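Local atomic coordinates of transcriptional regulators (LACI-FAMILY TRANSCRIPTIONAL REGULATORY PROTEIN) (Corynebacterium glutamicum, PDB entry 3GYB), a protein that probably regulates transcription as a LacI-family DNA-binding factor and carries a magnesium ion between the lobes of its periplasmic-binding-protein-like part. Residues V10-Y15 with L38-S43; D96-D101 with Y236-L241; I108-L113 with A140-H145; G156-H161 with S182-T187; I222-I227 with R266-P271. All blocks are in the same frame, centred on the assembly; numbering follows the deposited sequence.

Contact 1 of 5, residues V10-Y15 with L38-S43; sequences VLIDDY and LSVIDS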
# COMPACT_ATOMS: atom_id res chain seq x y z
N VAL A 10 1.73 9.98 -13.90
CA VAL A 10 2.68 9.11 -13.23
C VAL A 10 2.19 7.68 -13.38
O VAL A 10 1.10 7.33 -12.92
CB VAL A 10 2.79 9.47 -11.73
CG1 VAL A 10 3.84 8.59 -11.07
CG2 VAL A 10 3.17 10.94 -11.58
N LEU A 11 3.00 6.84 -14.03
CA LEU A 11 2.62 5.45 -14.25
C LEU A 11 3.27 4.48 -13.27
O LEU A 11 4.50 4.43 -13.16
CB LEU A 11 2.97 5.02 -15.68
CG LEU A 11 2.03 5.48 -16.80
CD1 LEU A 11 1.99 7.00 -16.90
CD2 LEU A 11 2.51 4.88 -18.11
N ILE A 12 2.45 3.71 -12.56
CA ILE A 12 2.96 2.71 -11.63
C ILE A 12 2.29 1.39 -11.99
O ILE A 12 1.32 1.38 -12.74
CB ILE A 12 2.64 3.05 -10.17
CG1 ILE A 12 1.12 3.11 -9.97
CG2 ILE A 12 3.30 4.37 -9.79
CD1 ILE A 12 0.70 3.14 -8.51
N ASP A 13 2.80 0.29 -11.47
CA ASP A 13 2.23 -1.00 -11.80
C ASP A 13 1.04 -1.46 -10.97
O ASP A 13 0.00 -1.82 -11.51
CB ASP A 13 3.28 -2.11 -11.71
CG ASP A 13 4.24 -2.09 -12.87
OD1 ASP A 13 3.76 -2.04 -14.02
OD2 ASP A 13 5.46 -2.15 -12.63
N ASP A 14 1.19 -1.41 -9.65
CA ASP A 14 0.17 -1.94 -8.76
C ASP A 14 0.05 -1.17 -7.45
O ASP A 14 1.03 -0.99 -6.74
CB ASP A 14 0.56 -3.40 -8.51
CG ASP A 14 -0.43 -4.16 -7.66
OD1 ASP A 14 -1.40 -3.57 -7.17
OD2 ASP A 14 -0.21 -5.38 -7.50
N TYR A 15 -1.16 -0.71 -7.13
CA TYR A 15 -1.38 0.03 -5.89
C TYR A 15 -1.09 -0.83 -4.66
O TYR A 15 -0.86 -0.30 -3.57
CB TYR A 15 -2.83 0.55 -5.83
CG TYR A 15 -3.05 1.80 -6.66
CD1 TYR A 15 -2.48 3.01 -6.27
CD2 TYR A 15 -3.82 1.76 -7.82
CE1 TYR A 15 -2.66 4.16 -7.04
CE2 TYR A 15 -4.00 2.91 -8.60
CZ TYR A 15 -3.41 4.11 -8.19
OH TYR A 15 -3.57 5.25 -8.94
N LEU A 38 -0.44 16.24 -10.40
CA LEU A 38 -0.15 14.86 -10.77
C LEU A 38 -1.36 13.94 -10.77
O LEU A 38 -2.27 14.10 -9.96
CB LEU A 38 0.87 14.26 -9.79
CG LEU A 38 2.08 15.10 -9.40
CD1 LEU A 38 2.90 14.33 -8.37
CD2 LEU A 38 2.92 15.43 -10.62
N SER A 39 -1.36 12.98 -11.68
CA SER A 39 -2.43 11.99 -11.76
C SER A 39 -1.76 10.65 -12.02
O SER A 39 -0.81 10.57 -12.81
CB SER A 39 -3.42 12.31 -12.88
OG SER A 39 -4.57 11.49 -12.77
N VAL A 40 -2.24 9.60 -11.36
CA VAL A 40 -1.65 8.28 -11.49
C VAL A 40 -2.40 7.31 -12.39
O VAL A 40 -3.63 7.23 -12.37
CB VAL A 40 -1.50 7.62 -10.09
CG1 VAL A 40 -0.95 6.21 -10.23
CG2 VAL A 40 -0.55 8.47 -9.23
N ILE A 41 -1.63 6.58 -13.19
CA ILE A 41 -2.14 5.57 -14.11
C ILE A 41 -1.46 4.27 -13.68
O ILE A 41 -0.25 4.24 -13.51
CB ILE A 41 -1.73 5.89 -15.57
CG1 ILE A 41 -2.36 7.21 -16.03
CG2 ILE A 41 -2.11 4.73 -16.49
CD1 ILE A 41 -3.86 7.16 -16.19
N ASP A 42 -2.23 3.20 -13.48
CA ASP A 42 -1.61 1.94 -13.07
C ASP A 42 -1.64 0.96 -14.25
O ASP A 42 -2.09 1.31 -15.34
CB ASP A 42 -2.31 1.37 -11.83
CG ASP A 42 -3.58 0.60 -12.16
OD1 ASP A 42 -4.18 0.85 -13.22
OD2 ASP A 42 -3.98 -0.25 -11.33
N SER A 43 -1.15 -0.25 -14.04
CA SER A 43 -1.13 -1.22 -15.13
C SER A 43 -2.20 -2.30 -15.00
O SER A 43 -2.30 -3.19 -15.86
CB SER A 43 0.24 -1.89 -15.23
OG SER A 43 0.46 -2.75 -14.13
O HOH W 1 -3.24 -1.55 -9.01
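Strands 7-12 and 37-41 run parallel, their short axes 4.7 Å apart at an angle of 28°, with Val10 paired to Val40 and Leu11 to Ile41. Hydrogen bonds run from Val10 N to Ser39 O, from Ile41 N to Val10 O (2.8 Å) and from Ile12 N to Ile41 O. Beyond the ladder Ser43 ties the two chains together: its OG and its N both donate to Asp13 O, OG at 2.8 Å and N at 3.2 Å, reaching the carbonyl from opposite faces of its plane. On one face of the sheet Leu11 and Ile41 lie side by side and point the same way, Leu11 CG 4.0 Å from Ile41 CB. On the other, Ile12 crosses Val40 at about a right angle and brings its CG1 to 3.7 Å from Val40 CG1. The ring of Tyr15 folds back over this patch; it meets Val40 CG1 obliquely, and Ile12 CD1 lies over one ring face near the rim. Water 1 joins Tyr15 N to Asp42 OD2, while Asp42 is held mainly by Ser46 N, with Thr45 as a further partner. The pair belongs to the beta-alpha-beta unit 7-12, 21-31, 37-41 of the Rossmann-like N-terminal lobe. Helix 21-31 packs against Leu38 and Val40, helix 52-57 against Leu11 and Ile41, and strand 63-67 continues the sheet beyond Leu11. Strand 37-41 also faces the second subunit, whose Val40 O bonds Ser39 OG and whose Phe20 meets Tyr15 edge-to-face.

Contact 2 of 5, residues D96-D101 with Y236-L241; sequences DSVAND and YNAALL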
# COMPACT_ATOMS: atom_id res chain seq x y z
N ASP A 96 17.64 9.23 -19.67
CA ASP A 96 16.27 9.57 -19.32
C ASP A 96 15.71 8.72 -18.20
O ASP A 96 14.49 8.53 -18.10
CB ASP A 96 15.38 9.48 -20.56
CG ASP A 96 15.33 8.08 -21.14
OD1 ASP A 96 16.14 7.22 -20.73
OD2 ASP A 96 14.47 7.85 -22.02
N SER A 97 16.59 8.22 -17.35
CA SER A 97 16.15 7.40 -16.24
C SER A 97 16.90 7.75 -14.95
O SER A 97 18.06 8.18 -14.98
CB SER A 97 16.32 5.92 -16.56
OG SER A 97 17.69 5.54 -16.58
N VAL A 98 16.20 7.60 -13.83
CA VAL A 98 16.75 7.85 -12.51
C VAL A 98 16.34 6.61 -11.71
O VAL A 98 15.17 6.27 -11.66
CB VAL A 98 16.13 9.09 -11.84
CG1 VAL A 98 16.70 9.26 -10.44
CG2 VAL A 98 16.40 10.34 -12.69
N ALA A 99 17.32 5.94 -11.12
CA ALA A 99 17.04 4.74 -10.33
C ALA A 99 18.19 4.47 -9.39
O ALA A 99 19.28 5.02 -9.53
CB ALA A 99 16.84 3.54 -11.26
N ASN A 100 17.94 3.61 -8.40
CA ASN A 100 19.00 3.27 -7.47
C ASN A 100 19.83 2.19 -8.16
O ASN A 100 19.43 1.65 -9.19
CB ASN A 100 18.42 2.76 -6.15
CG ASN A 100 18.05 1.28 -6.19
OD1 ASN A 100 17.49 0.79 -7.16
ND2 ASN A 100 18.36 0.58 -5.11
N ASP A 101 20.99 1.89 -7.59
CA ASP A 101 21.85 0.86 -8.15
C ASP A 101 21.39 -0.48 -7.58
O ASP A 101 21.74 -0.82 -6.45
CB ASP A 101 23.30 1.12 -7.75
CG ASP A 101 24.27 0.19 -8.44
OD1 ASP A 101 23.88 -0.95 -8.78
OD2 ASP A 101 25.43 0.60 -8.63
N TYR A 236 12.98 12.75 -6.36
CA TYR A 236 13.55 14.09 -6.38
C TYR A 236 14.30 14.36 -7.68
O TYR A 236 14.02 15.34 -8.37
CB TYR A 236 14.50 14.26 -5.20
CG TYR A 236 15.17 15.62 -5.15
CD1 TYR A 236 14.46 16.75 -4.77
CD2 TYR A 236 16.51 15.76 -5.49
CE1 TYR A 236 15.07 18.01 -4.74
CE2 TYR A 236 17.13 17.01 -5.47
CZ TYR A 236 16.40 18.12 -5.09
OH TYR A 236 17.00 19.36 -5.08
N ASN A 237 15.25 13.50 -8.01
CA ASN A 237 16.03 13.69 -9.22
C ASN A 237 15.23 13.49 -10.49
O ASN A 237 15.48 14.15 -11.50
CB ASN A 237 17.25 12.78 -9.20
CG ASN A 237 18.29 13.23 -8.19
OD1 ASN A 237 18.29 12.80 -7.03
ND2 ASN A 237 19.17 14.13 -8.61
N ALA A 238 14.25 12.59 -10.45
CA ALA A 238 13.41 12.35 -11.62
C ALA A 238 12.61 13.62 -11.92
O ALA A 238 12.42 13.98 -13.09
CB ALA A 238 12.46 11.18 -11.35
N ALA A 239 12.13 14.29 -10.88
CA ALA A 239 11.37 15.51 -11.05
C ALA A 239 12.27 16.58 -11.66
O ALA A 239 11.89 17.27 -12.60
CB ALA A 239 10.81 15.98 -9.70
N LEU A 240 13.48 16.72 -11.11
CA LEU A 240 14.42 17.71 -11.64
C LEU A 240 14.75 17.40 -13.10
O LEU A 240 14.83 18.31 -13.93
CB LEU A 240 15.71 17.73 -10.82
CG LEU A 240 15.64 18.29 -9.40
CD1 LEU A 240 17.03 18.24 -8.77
CD2 LEU A 240 15.12 19.72 -9.44
N LEU A 241 14.96 16.12 -13.41
CA LEU A 241 15.30 15.74 -14.78
C LEU A 241 14.17 16.07 -15.75
O LEU A 241 14.41 16.59 -16.84
CB LEU A 241 15.62 14.24 -14.85
CG LEU A 241 16.10 13.70 -16.21
CD1 LEU A 241 17.39 14.38 -16.60
CD2 LEU A 241 16.30 12.19 -16.14
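This is apolar strand-on-helix packing inside the N-terminal lobe, where strand 97-100 of the central sheet packs against helix 231-246. The two short axes are nearly antiparallel, at 171°, and approach to 8.1 Å. No hydrogen bond crosses between the segments; the contact is made by carbon atoms, and Val98 is the hub. Its side chain points at the helix and splits its two branches over successive residues. CG1, anti to the backbone N (chi1 178°), rests 3.8 Å from Asn237 CB, the two side chains crossing at about a right angle. CG2 lies against the helix backbone, 3.8 Å from Ala238 CA, where the small alanine side chain lets the valine come close to the main chain. One turn along, Leu241 extends CD2 to 3.9 Å from Val98 CG2, so the same methyl touches residues three positions apart on the helix. Leu241 CD2 also reaches the backbone where Asp96 joins Ser97, 4.1 Å from Asp96 C. Leu259 of strand 258-264 packs on Val98 and Asn237, and Val83 of strand 82-85 on Ala238 and Leu241, closing the apolar layer from the neighbouring strands. A helix laid on a largely parallel sheet in this way is characteristic of the three-layer alpha/beta lobes of periplasmic-binding-protein-like folds; here the helix begins at Ser231, a ligand of the magnesium ion.

Contact 3 of 5, residues I108-L113 with A140-H145; sequences IATKHL and ATMRAH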
# COMPACT_ATOMS: atom_id res chain seq x y z
N ILE A 108 24.57 -5.54 -1.08
CA ILE A 108 24.52 -5.16 0.33
C ILE A 108 23.67 -6.15 1.11
O ILE A 108 24.06 -6.61 2.18
CB ILE A 108 23.92 -3.75 0.50
CG1 ILE A 108 24.86 -2.71 -0.12
CG2 ILE A 108 23.68 -3.46 1.98
CD1 ILE A 108 24.33 -1.28 -0.04
N ALA A 109 22.50 -6.47 0.57
CA ALA A 109 21.58 -7.39 1.22
C ALA A 109 22.20 -8.77 1.40
O ALA A 109 22.14 -9.35 2.49
CB ALA A 109 20.29 -7.51 0.41
N THR A 110 22.78 -9.30 0.33
CA THR A 110 23.39 -10.62 0.37
C THR A 110 24.59 -10.64 1.29
O THR A 110 24.74 -11.55 2.11
CB THR A 110 23.81 -11.05 -1.05
OG1 THR A 110 22.67 -10.93 -1.92
CG2 THR A 110 24.28 -12.50 -1.05
N LYS A 111 25.45 -9.64 1.17
CA LYS A 111 26.64 -9.54 2.00
C LYS A 111 26.25 -9.45 3.47
O LYS A 111 26.93 -10.00 4.33
CB LYS A 111 27.47 -8.32 1.59
CG LYS A 111 28.77 -8.15 2.38
CD LYS A 111 29.71 -9.33 2.17
CE LYS A 111 31.04 -9.10 2.88
NZ LYS A 111 31.68 -7.83 2.46
N HIS A 112 25.15 -8.76 3.76
CA HIS A 112 24.70 -8.63 5.15
C HIS A 112 24.38 -10.01 5.72
O HIS A 112 24.79 -10.33 6.83
CB HIS A 112 23.46 -7.73 5.24
CG HIS A 112 22.97 -7.50 6.64
ND1 HIS A 112 23.76 -6.94 7.62
CD2 HIS A 112 21.77 -7.75 7.21
CE1 HIS A 112 23.07 -6.85 8.74
NE2 HIS A 112 21.86 -7.33 8.52
N LEU A 113 23.65 -10.82 4.96
CA LEU A 113 23.30 -12.16 5.41
C LEU A 113 24.56 -13.00 5.58
O LEU A 113 24.69 -13.76 6.54
CB LEU A 113 22.35 -12.82 4.41
CG LEU A 113 20.98 -12.13 4.31
CD1 LEU A 113 20.11 -12.88 3.30
CD2 LEU A 113 20.31 -12.12 5.68
N ALA A 140 25.95 -13.39 -8.16
CA ALA A 140 27.35 -12.98 -8.27
C ALA A 140 27.98 -12.78 -6.89
O ALA A 140 29.14 -13.14 -6.67
CB ALA A 140 27.47 -11.69 -9.08
N THR A 141 27.23 -12.20 -5.97
CA THR A 141 27.73 -11.96 -4.63
C THR A 141 27.91 -13.28 -3.89
O THR A 141 28.90 -13.46 -3.17
CB THR A 141 26.79 -11.05 -3.84
OG1 THR A 141 26.67 -9.80 -4.53
CG2 THR A 141 27.33 -10.81 -2.43
N MSE A 142 26.96 -14.20 -4.05
CA MSE A 142 27.09 -15.50 -3.39
C MSE A 142 28.34 -16.21 -3.90
O MSE A 142 29.15 -16.69 -3.11
CB MSE A 142 25.85 -16.37 -3.66
CG MSE A 142 24.60 -15.94 -2.90
SE MSE A 142 24.69 -16.20 -0.98
CE MSE A 142 24.52 -18.13 -0.91
N ARG A 143 28.52 -16.27 -5.22
CA ARG A 143 29.69 -16.93 -5.79
C ARG A 143 31.00 -16.21 -5.47
O ARG A 143 32.05 -16.84 -5.36
CB ARG A 143 29.53 -17.07 -7.31
CG ARG A 143 28.40 -17.99 -7.70
CD ARG A 143 28.52 -18.46 -9.14
NE ARG A 143 27.46 -19.42 -9.46
CZ ARG A 143 26.24 -19.08 -9.84
NH1 ARG A 143 25.91 -17.81 -9.98
NH2 ARG A 143 25.34 -20.03 -10.07
N ALA A 144 30.94 -14.90 -5.32
CA ALA A 144 32.14 -14.14 -5.00
C ALA A 144 32.65 -14.59 -3.63
O ALA A 144 33.85 -14.61 -3.38
CB ALA A 144 31.85 -12.65 -4.98
N HIS A 145 31.71 -14.95 -2.76
CA HIS A 145 32.03 -15.40 -1.41
C HIS A 145 32.11 -16.91 -1.25
O HIS A 145 32.10 -17.43 -0.12
CB HIS A 145 31.00 -14.81 -0.43
CG HIS A 145 31.11 -13.32 -0.29
ND1 HIS A 145 32.09 -12.71 0.47
CD2 HIS A 145 30.39 -12.32 -0.85
CE1 HIS A 145 31.97 -11.40 0.37
NE2 HIS A 145 30.95 -11.14 -0.43
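Helices 102-115 and 129-144 pass at -37°, their short axes 9.5 Å apart, and come nearest in backbone at Thr110 and Thr141, whose CA atoms are 6.8 Å apart. The two threonines meet through their methyls. In each, OG1 is anti to the carbonyl carbon (chi1 -53° for Thr110, -60° for Thr141), which leaves CG2 anti to the backbone N and turned into the interface, while the hydroxyls go back to their own helices, Thr110 OG1 to Ala106 O and Thr141 OG1 to Ser137 O. The side chains slide past each other in opposite directions, with Thr110 CG2 3.8 Å from Thr141 CG2. That same Thr110 methyl is crossed at about a right angle by Met142, a selenomethionine whose bent chain brings Met142 SE to 3.7 Å from Thr110 CG2. At the outer margin the aliphatic part of Lys111 crosses the imidazole of His145, just past the end of its helix; Lys111 CD lies 3.4 Å from His145 NE2, and the ring meets it obliquely. Phe181 of strand 179-182 packs on Thr110, Ala109 and Leu113, and Leu263 of strand 258-264 on Ile108 and His112, so that helix 102-115 lies on the sheet of the C-terminal lobe with helix 129-144 beside it.

Contact 4 of 5, residues G156-H161 with S182-T187; sequences GPAVEH and SSNDIT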
# COMPACT_ATOMS: atom_id res chain seq x y z
N GLY A 156 7.18 -14.04 -12.10
CA GLY A 156 5.98 -13.24 -12.21
C GLY A 156 6.14 -11.90 -11.53
O GLY A 156 7.25 -11.52 -11.15
N PRO A 157 5.04 -11.15 -11.35
CA PRO A 157 5.09 -9.83 -10.71
C PRO A 157 5.21 -9.92 -9.19
O PRO A 157 4.90 -10.95 -8.59
CB PRO A 157 3.78 -9.20 -11.14
CG PRO A 157 2.85 -10.37 -11.14
CD PRO A 157 3.67 -11.45 -11.82
N ALA A 158 5.66 -8.83 -8.58
CA ALA A 158 5.82 -8.78 -7.14
C ALA A 158 4.46 -8.63 -6.46
O ALA A 158 3.84 -7.56 -6.52
CB ALA A 158 6.71 -7.61 -6.76
N VAL A 159 4.00 -9.71 -5.85
CA VAL A 159 2.72 -9.71 -5.14
C VAL A 159 2.88 -10.50 -3.85
O VAL A 159 3.63 -11.47 -3.80
CB VAL A 159 1.59 -10.32 -5.99
CG1 VAL A 159 1.26 -9.39 -7.16
CG2 VAL A 159 2.00 -11.68 -6.51
N GLU A 160 2.17 -10.09 -2.81
CA GLU A 160 2.26 -10.75 -1.52
C GLU A 160 1.88 -12.22 -1.56
O GLU A 160 2.58 -13.06 -0.99
CB GLU A 160 1.40 -10.02 -0.48
CG GLU A 160 1.44 -10.61 0.93
CD GLU A 160 0.57 -11.84 1.10
OE1 GLU A 160 -0.48 -11.94 0.43
OE2 GLU A 160 0.92 -12.71 1.93
N HIS A 161 0.78 -12.55 -2.23
CA HIS A 161 0.35 -13.94 -2.26
C HIS A 161 1.41 -14.88 -2.81
O HIS A 161 1.62 -15.97 -2.27
CB HIS A 161 -0.94 -14.11 -3.06
CG HIS A 161 -1.53 -15.48 -2.94
ND1 HIS A 161 -2.14 -15.92 -1.78
CD2 HIS A 161 -1.53 -16.53 -3.79
CE1 HIS A 161 -2.50 -17.18 -1.93
NE2 HIS A 161 -2.14 -17.58 -3.14
N SER A 182 14.59 -11.31 -0.05
CA SER A 182 13.43 -11.12 -0.89
C SER A 182 13.68 -9.96 -1.85
O SER A 182 14.13 -8.89 -1.44
CB SER A 182 12.20 -10.82 -0.03
OG SER A 182 11.03 -10.74 -0.83
N SER A 183 13.36 -10.16 -3.13
CA SER A 183 13.59 -9.14 -4.14
C SER A 183 12.97 -7.80 -3.77
O SER A 183 13.49 -6.75 -4.14
CB SER A 183 13.06 -9.60 -5.50
OG SER A 183 13.61 -8.81 -6.54
N ASN A 184 11.86 -7.83 -3.03
CA ASN A 184 11.23 -6.58 -2.60
C ASN A 184 10.41 -6.81 -1.33
O ASN A 184 10.19 -7.94 -0.92
CB ASN A 184 10.35 -6.01 -3.71
CG ASN A 184 9.37 -7.03 -4.23
OD1 ASN A 184 8.54 -7.54 -3.49
ND2 ASN A 184 9.47 -7.33 -5.52
N ASP A 185 9.99 -5.71 -0.71
CA ASP A 185 9.22 -5.79 0.53
C ASP A 185 7.88 -6.50 0.45
O ASP A 185 7.56 -7.30 1.32
CB ASP A 185 8.97 -4.38 1.08
CG ASP A 185 10.21 -3.76 1.70
OD1 ASP A 185 11.28 -4.41 1.72
OD2 ASP A 185 10.11 -2.59 2.16
N ILE A 186 7.09 -6.22 -0.59
CA ILE A 186 5.78 -6.85 -0.68
C ILE A 186 5.93 -8.37 -0.74
O ILE A 186 5.15 -9.10 -0.15
CB ILE A 186 4.98 -6.30 -1.89
CG1 ILE A 186 3.51 -6.72 -1.77
CG2 ILE A 186 5.57 -6.77 -3.19
CD1 ILE A 186 2.83 -6.20 -0.51
N THR A 187 6.96 -8.83 -1.44
CA THR A 187 7.20 -10.27 -1.52
C THR A 187 7.61 -10.77 -0.13
O THR A 187 7.21 -11.85 0.30
CB THR A 187 8.29 -10.58 -2.56
OG1 THR A 187 7.79 -10.25 -3.86
CG2 THR A 187 8.68 -12.07 -2.53
O HOH W 2 6.19 -11.93 -5.29
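Ala158 puts its methyl against the side chains at the start of helix 185-198, CB lying 3.8 Å from Ile186 CG2 and beside the amide of Asn184. Asn184 is the N-cap of that helix. With chi1 at 52°, its CG sits between the backbone N and the carbonyl carbon, which swings OD1 back over the first turn to accept twice from Thr187, from N at 2.9 Å and from OG1 at 2.8 Å. The N-H lies nearly on the line of the amide C=O, whereas the hydroxyl comes in at 120° and tilted from its plane; together they fix the amide's rotation. Thr187 OG1 also accepts from water 2, at 2.7 Å, and this water in turn accepts from Val159 N, bridging the two segments. Ile186 has CG1 anti to its N (chi1 -167°), so CG1 and CD1 run along Glu160, CD1 reaching 4.1 Å from Glu160 CB, while CG2 is left for Ala158. The contact thus joins the N-terminal ends of helices 160-173 and 185-198 in the C-terminal lobe. Asp212, a magnesium ligand, touches Asn184; Leu124 of strand 121-124 packs on Thr187, and Thr219 of the second subunit on Glu160.

Contact 5 of 5, residues I222-I227 with R266-P271; sequences INLTTI and RGTCAP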
# COMPACT_ATOMS: atom_id res chain seq x y z
N ILE A 222 5.41 -5.05 11.37
CA ILE A 222 6.22 -5.78 10.41
C ILE A 222 7.71 -5.62 10.73
O ILE A 222 8.46 -6.60 10.71
CB ILE A 222 5.87 -5.32 8.99
CG1 ILE A 222 4.38 -5.58 8.75
CG2 ILE A 222 6.72 -6.06 7.97
CD1 ILE A 222 3.86 -5.08 7.41
N ASN A 223 8.13 -4.38 11.01
CA ASN A 223 9.51 -4.09 11.41
C ASN A 223 10.53 -4.87 10.57
O ASN A 223 11.39 -5.57 11.09
CB ASN A 223 9.66 -4.46 12.88
CG ASN A 223 10.87 -3.81 13.53
OD1 ASN A 223 11.20 -2.67 13.24
ND2 ASN A 223 11.53 -4.55 14.41
N LEU A 224 10.43 -4.68 9.25
CA LEU A 224 11.26 -5.39 8.28
C LEU A 224 12.64 -4.81 7.93
O LEU A 224 12.76 -3.66 7.53
CB LEU A 224 10.45 -5.49 6.97
CG LEU A 224 10.37 -6.71 6.04
CD1 LEU A 224 10.09 -6.17 4.64
CD2 LEU A 224 11.62 -7.56 6.05
N THR A 225 13.68 -5.64 8.06
CA THR A 225 15.03 -5.23 7.69
C THR A 225 14.94 -5.19 6.17
O THR A 225 14.44 -6.13 5.54
CB THR A 225 16.06 -6.26 8.16
OG1 THR A 225 16.13 -6.22 9.59
CG2 THR A 225 17.44 -5.97 7.57
N THR A 226 15.43 -4.11 5.56
CA THR A 226 15.29 -3.95 4.13
C THR A 226 16.36 -3.04 3.53
O THR A 226 17.06 -2.33 4.25
CB THR A 226 13.89 -3.34 3.84
OG1 THR A 226 13.67 -3.18 2.44
CG2 THR A 226 13.77 -1.98 4.53
N ILE A 227 16.48 -3.09 2.21
CA ILE A 227 17.44 -2.24 1.51
C ILE A 227 16.69 -0.99 1.07
O ILE A 227 15.69 -1.07 0.36
CB ILE A 227 18.00 -2.93 0.26
CG1 ILE A 227 18.78 -4.19 0.66
CG2 ILE A 227 18.86 -1.95 -0.54
CD1 ILE A 227 19.92 -3.95 1.63
N ARG A 266 16.34 -3.61 10.90
CA ARG A 266 15.20 -3.59 11.79
C ARG A 266 15.18 -4.90 12.57
O ARG A 266 16.22 -5.30 13.10
CB ARG A 266 13.90 -3.35 11.02
CG ARG A 266 13.83 -1.93 10.43
CD ARG A 266 12.41 -1.45 10.18
NE ARG A 266 12.41 -0.08 9.67
CZ ARG A 266 12.47 0.25 8.38
NH1 ARG A 266 12.52 -0.69 7.44
NH2 ARG A 266 12.52 1.53 8.02
N GLY A 267 14.05 -5.60 12.61
CA GLY A 267 14.04 -6.81 13.42
C GLY A 267 13.92 -8.18 12.79
O GLY A 267 13.74 -9.16 13.50
N THR A 268 14.06 -8.27 11.47
CA THR A 268 13.89 -9.56 10.82
C THR A 268 15.15 -10.36 10.46
O THR A 268 15.05 -11.41 9.82
CB THR A 268 13.02 -9.41 9.56
OG1 THR A 268 13.60 -8.43 8.70
CG2 THR A 268 11.60 -8.99 9.94
N CYS A 269 16.32 -9.88 10.88
CA CYS A 269 17.56 -10.60 10.62
C CYS A 269 18.30 -10.78 11.94
O CYS A 269 18.14 -9.98 12.87
CB CYS A 269 18.46 -9.84 9.64
SG CYS A 269 17.98 -9.97 7.90
N ALA A 270 19.10 -11.84 12.03
CA ALA A 270 19.88 -12.12 13.23
C ALA A 270 21.09 -12.97 12.84
O ALA A 270 21.07 -13.63 11.80
CB ALA A 270 19.03 -12.85 14.25
N PRO A 271 22.15 -12.94 13.65
CA PRO A 271 23.35 -13.73 13.35
C PRO A 271 23.15 -15.24 13.47
O PRO A 271 22.36 -15.71 14.30
CB PRO A 271 24.38 -13.19 14.34
CG PRO A 271 23.53 -12.81 15.51
CD PRO A 271 22.35 -12.13 14.86
O HOH W 3 17.73 -7.03 11.40
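Where the chain leaves its last strand, 258-264, which runs from the N-terminal into the C-terminal lobe, the segment 266-271 is pinned by a network of hydrogen bonds to the approach to strand 226-228, in the periplasmic-binding-protein-like fold. Two threonines interlock. Thr225 N donates to Thr268 OG1 at 2.9 Å, nearly straight at 163°, and that hydroxyl is bonded to Ile208 O as well. In return Thr225 OG1 accepts from Arg266 N, also at 2.9 Å, and more weakly from Thr268 N. Thr268 can serve in this way because its OG1 stands between the backbone N and the carbonyl carbon (chi1 56°), which places it within bonding distance of Thr225 N, while CG2 packs near Asn223 O. That carbonyl accepts from Gly267 N at 3.1 Å, and Asn223 ND2 sits 3.5 Å from Gly267 CA, so close that a beta carbon there would clash with it. Water 3 is lodged in the turn, donating to Arg266 O and accepting from Cys269 N. Thr226 OG1 bonds Asp185 and Asn213, near the magnesium-binding Asp212. Arg266, extended from CG to NE, crosses Asn223 obliquely, its CD 3.5 Å from Asn223 OD1, and its NH2 bonds Asn213 OD1. At the guanidinium edge and within its plane, NH1 donates to Leu224 O at 3.0 Å, with the methyl of Thr226 beside it, CG2 3.4 Å from the same nitrogen.

Contacts 1 and 2 lie in the N-terminal lobe, their centres about 17 Å apart, while contacts 3, 4 and 5 lie in the C-terminal lobe; contacts 1, 2 and 5 all reach the same mixed sheet. Contact 1 closes first along the chain; contacts 3 and 4 then fall within the span of contact 2, whose segments alternate with those of contact 5, as the chain crosses between lobes more than once. Contact 5 touches both others of its lobe: Ile227 packs on Ala109 of contact 3, and it meets contact 4 through Leu224 packing on Asp185. Across the cleft, Asp14 of contact 1 packs on Val159 of contact 4, so the two lobes meet there.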